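Side-chain contacts in Lin0012 protein (Listeria innocua, PDB 3K17), which probably phosphorylates phosphomevalonate with ATP, a step of the mevalonate route to isopentenyl diphosphate, as a member of the GHMP kinase family: residues I292-S295 and L296-E299; E80-N83 and I84-F88. All coordinates share one frame; numbering follows the deposited sequence.

Interaction 1: residues I292-S295 and L296-E299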
loop_
_atom_site.group_PDB
_atom_site.type_symbol
_atom_site.label_atom_id
_atom_site.label_comp_id
_atom_site.label_asym_id
_atom_site.label_seq_id
_atom_site.Cartn_x
_atom_site.Cartn_y
_atom_site.Cartn_z
ATOM N N ILE A 292 -2.332 39.183 -1.136
ATOM C CA ILE A 292 -2.522 39.328 -2.577
ATOM C C ILE A 292 -1.569 40.389 -3.109
ATOM O O ILE A 292 -0.752 40.122 -3.991
ATOM C CB ILE A 292 -3.969 39.730 -2.923
ATOM C CG1 ILE A 292 -4.935 38.635 -2.461
ATOM C CG2 ILE A 292 -4.099 39.960 -4.423
ATOM C CD1 ILE A 292 -6.391 38.957 -2.698
ATOM N N GLU A 293 -1.670 41.599 -2.578
ATOM C CA GLU A 293 -0.773 42.650 -3.016
ATOM C C GLU A 293 0.470 42.647 -2.130
ATOM O O GLU A 293 0.447 43.145 -1.006
ATOM C CB GLU A 293 -1.463 44.011 -2.952
ATOM C CG GLU A 293 -0.598 45.148 -3.471
ATOM C CD GLU A 293 -1.377 46.426 -3.652
ATOM O OE1 GLU A 293 -2.188 46.498 -4.602
ATOM O OE2 GLU A 293 -1.188 47.355 -2.840
ATOM N N THR A 294 1.547 42.058 -2.639
ATOM C CA THR A 294 2.800 41.994 -1.901
ATOM C C THR A 294 3.393 43.390 -1.824
ATOM O O THR A 294 2.869 44.329 -2.424
ATOM C CB THR A 294 3.822 41.085 -2.600
ATOM O OG1 THR A 294 4.079 41.582 -3.917
ATOM C CG2 THR A 294 3.302 39.662 -2.696
ATOM N N SER A 295 4.488 43.524 -1.087
ATOM C CA SER A 295 5.145 44.814 -0.950
ATOM C C SER A 295 5.652 45.291 -2.298
ATOM O O SER A 295 5.577 46.476 -2.611
ATOM C CB SER A 295 6.319 44.716 0.025
ATOM O OG SER A 295 5.868 44.339 1.312
ATOM N N LEU A 296 6.171 44.368 -3.099
ATOM C CA LEU A 296 6.692 44.730 -4.407
ATOM C C LEU A 296 5.554 45.104 -5.356
ATOM O O LEU A 296 5.686 46.021 -6.166
ATOM C CB LEU A 296 7.519 43.578 -4.982
ATOM C CG LEU A 296 8.458 43.927 -6.137
ATOM C CD1 LEU A 296 9.260 45.184 -5.813
ATOM C CD2 LEU A 296 9.386 42.745 -6.390
ATOM N N LEU A 297 4.432 44.400 -5.249
ATOM C CA LEU A 297 3.293 44.705 -6.099
ATOM C C LEU A 297 2.712 46.056 -5.694
ATOM O O LEU A 297 2.220 46.806 -6.534
ATOM C CB LEU A 297 2.238 43.599 -5.997
ATOM C CG LEU A 297 2.587 42.357 -6.826
ATOM C CD1 LEU A 297 1.660 41.196 -6.487
ATOM C CD2 LEU A 297 2.497 42.715 -8.300
ATOM N N LYS A 298 2.787 46.372 -4.405
ATOM C CA LYS A 298 2.285 47.651 -3.918
ATOM C C LYS A 298 3.101 48.773 -4.552
ATOM O O LYS A 298 2.547 49.738 -5.081
ATOM C CB LYS A 298 2.408 47.739 -2.393
ATOM C CG LYS A 298 1.953 49.085 -1.820
ATOM C CD LYS A 298 2.151 49.150 -0.314
ATOM C CE LYS A 298 1.433 50.354 0.289
ATOM N NZ LYS A 298 1.884 51.652 -0.290
ATOM N N GLU A 299 4.423 48.641 -4.493
ATOM C CA GLU A 299 5.305 49.646 -5.077
ATOM C C GLU A 299 5.078 49.733 -6.576
ATOM O O GLU A 299 5.126 50.810 -7.160
ATOM C CB GLU A 299 6.771 49.300 -4.802
ATOM C CG GLU A 299 7.146 49.348 -3.339
ATOM C CD GLU A 299 6.764 50.668 -2.702
ATOM O OE1 GLU A 299 7.161 51.723 -3.243
ATOM O OE2 GLU A 299 6.066 50.652 -1.664
#

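Interaction 2: residues E80-N83 and I84-F88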
loop_
_atom_site.group_PDB
_atom_site.type_symbol
_atom_site.label_atom_id
_atom_site.label_comp_id
_atom_site.label_asym_id
_atom_site.label_seq_id
_atom_site.Cartn_x
_atom_site.Cartn_y
_atom_site.Cartn_z
ATOM N N GLU A 80 -3.947 15.088 -20.414
ATOM C CA GLU A 80 -5.398 15.204 -20.343
ATOM C C GLU A 80 -5.960 15.820 -21.627
ATOM O O GLU A 80 -6.995 15.388 -22.125
ATOM C CB GLU A 80 -5.801 16.059 -19.141
ATOM C CG GLU A 80 -7.294 16.188 -18.937
ATOM C CD GLU A 80 -7.919 14.948 -18.327
ATOM O OE1 GLU A 80 -7.171 14.021 -17.956
ATOM O OE2 GLU A 80 -9.162 14.902 -18.208
ATOM N N ALA A 81 -5.277 16.839 -22.147
ATOM C CA ALA A 81 -5.717 17.496 -23.377
ATOM C C ALA A 81 -5.675 16.496 -24.531
ATOM O O ALA A 81 -6.567 16.466 -25.363
ATOM C CB ALA A 81 -4.833 18.688 -23.677
ATOM N N ILE A 82 -4.632 15.669 -24.568
ATOM C CA ILE A 82 -4.493 14.656 -25.609
ATOM C C ILE A 82 -5.600 13.604 -25.485
ATOM O O ILE A 82 -6.174 13.160 -26.485
ATOM C CB ILE A 82 -3.102 13.961 -25.510
ATOM C CG1 ILE A 82 -2.015 14.923 -25.984
ATOM C CG2 ILE A 82 -3.085 12.673 -26.328
ATOM C CD1 ILE A 82 -0.597 14.422 -25.743
ATOM N N ASN A 83 -5.905 13.211 -24.252
ATOM C CA ASN A 83 -6.933 12.204 -24.013
ATOM C C ASN A 83 -8.329 12.704 -24.394
ATOM O O ASN A 83 -9.094 12.000 -25.057
ATOM C CB ASN A 83 -6.891 11.761 -22.544
ATOM C CG ASN A 83 -5.649 10.921 -22.225
ATOM O OD1 ASN A 83 -5.124 10.940 -21.099
ATOM N ND2 ASN A 83 -5.177 10.181 -23.218
ATOM N N ILE A 84 -8.665 13.920 -23.986
ATOM C CA ILE A 84 -9.973 14.453 -24.318
ATOM C C ILE A 84 -10.081 14.715 -25.826
ATOM O O ILE A 84 -11.134 14.506 -26.417
ATOM C CB ILE A 84 -10.264 15.752 -23.537
ATOM C CG1 ILE A 84 -11.742 16.116 -23.670
ATOM C CG2 ILE A 84 -9.394 16.885 -24.065
ATOM C CD1 ILE A 84 -12.144 17.330 -22.851
ATOM N N ALA A 85 -8.993 15.156 -26.454
ATOM C CA ALA A 85 -9.032 15.417 -27.895
ATOM C C ALA A 85 -9.240 14.091 -28.631
ATOM O O ALA A 85 -9.995 14.005 -29.605
ATOM C CB ALA A 85 -7.746 16.071 -28.344
ATOM N N THR A 86 -8.568 13.057 -28.144
ATOM C CA THR A 86 -8.666 11.727 -28.718
ATOM C C THR A 86 -10.093 11.192 -28.616
ATOM O O THR A 86 -10.619 10.630 -29.572
ATOM C CB THR A 86 -7.695 10.757 -28.000
ATOM O OG1 THR A 86 -6.345 11.101 -28.341
ATOM C CG2 THR A 86 -7.981 9.320 -28.385
ATOM N N THR A 87 -10.710 11.357 -27.449
ATOM C CA THR A 87 -12.074 10.897 -27.246
ATOM C C THR A 87 -13.031 11.691 -28.142
ATOM O O THR A 87 -14.009 11.141 -28.655
ATOM C CB THR A 87 -12.505 11.050 -25.774
ATOM O OG1 THR A 87 -11.771 10.118 -24.972
ATOM C CG2 THR A 87 -14.012 10.786 -25.612
ATOM N N PHE A 88 -12.751 12.979 -28.326
ATOM C CA PHE A 88 -13.603 13.802 -29.178
ATOM C C PHE A 88 -13.483 13.365 -30.639
ATOM O O PHE A 88 -14.488 13.204 -31.326
ATOM C CB PHE A 88 -13.234 15.280 -29.077
ATOM C CG PHE A 88 -13.998 16.151 -30.039
ATOM C CD1 PHE A 88 -15.358 16.388 -29.853
ATOM C CD2 PHE A 88 -13.376 16.680 -31.158
ATOM C CE1 PHE A 88 -16.089 17.134 -30.774
ATOM C CE2 PHE A 88 -14.097 17.429 -32.087
ATOM C CZ PHE A 88 -15.462 17.655 -31.893
#

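Interaction 1: residues I292-S295 and L296-E299
The backbone N of K298 donates to T294 O at 2.8 Å, closing the first turn of helix 295-306, and T294 is the N-cap residue of that helix. Its hydroxyl completes the cap: L297 N donates to T294 OG1 at 3.1 Å, with an N-H...O angle of 155°. Threonine suits the place because its hydroxyl, carried directly on CB, can reach forward to an amide that has no helical carbonyl before it. With chi1 at 59°, OG1 sits between the backbone N and the carbonyl carbon and faces that amide. One residue on, E299 N donates to S295 O. L297 lays its branched end against the cap oxygen, CG lying 3.4 Å from T294 OG1, while CD1 comes near I292 O; the leucine is buried and also touches S313 of strand 310-313. E293 reaches across the start of the helix, and its carboxylate is held by R278 and Q282 of the preceding helix 267-288. K298 points its amine to D302 instead, one turn further along. The two residues therefore meet without pairing their charged ends, E293 OE2 resting 3.6 Å from K298 CB and as near its CA.

Interaction 2: residues E80-N83 and I84-F88
Residues E80-N83 and I84-F88 are successive turns of one α-helix, 76-91, and the i to i+4 bonds run without a break from one to the other. I84 N donates to E80 O at 2.9 Å, nearly straight at 168°, and A85 N, T86 N and T87 N bind A81 O, I82 O and N83 O with the same i to i+4 spacing, though at more bent angles. The side chain of T86 adds a second bond to this pattern. Its OG1 donates to I82 O at 2.8 Å, and because T86 N reaches the same oxygen from the other face of the carbonyl plane, two donors of one residue grip one acceptor. A chi1 of -70° places OG1 beside the backbone N and turns it back along the helix, the usual way for a threonine to satisfy its hydroxyl inside a helix. The methyl CG2 of I82 lies 4.1 Å from that hydroxyl, an oblique and loose approach.

I84 lays its CG2 against the preceding turn, 3.1 Å from A81 O, while CG1, anti to the backbone N (chi1 -168°), leads its longer branch away from that turn; the side chain touches L150 and L192. The small A85 keeps its CB 3.2 Å from A81 O and fits beside L131 of helix 119-135; A81 and I82 meet V127 of that helix. On the subunit interface, I84 packs on A188 of the second subunit, and T87 OG1 is hydrogen-bonded to Y189 O of that subunit. The two threonines thus spend their hydroxyls differently: T86 returns its own to the helix, so that the buried hydroxyl has an acceptor within its own helix, whereas T87 uses its hydroxyl to join two chains.

In the fold
Interactions 1 and 2 are both local features of helices, one at a helix start and the other within a helix. They lie on opposite sides of the chain's centre, their own centres about 39 Å apart and their nearest atoms about 28 Å apart, so neither touches the other. Residues 80-88 belong to the N-terminal GHMP kinase region and residues 292-299 to the C-terminal one. Interaction 2 borders the second subunit, whereas no other chain of the assembly touches interaction 1. The side chain of T87 lies about 4 Å from a bound triethylene glycol, probably a crystallisation additive rather than a substrate. No active-site residue is identified within either contact, so neither can be tied to the kinase site.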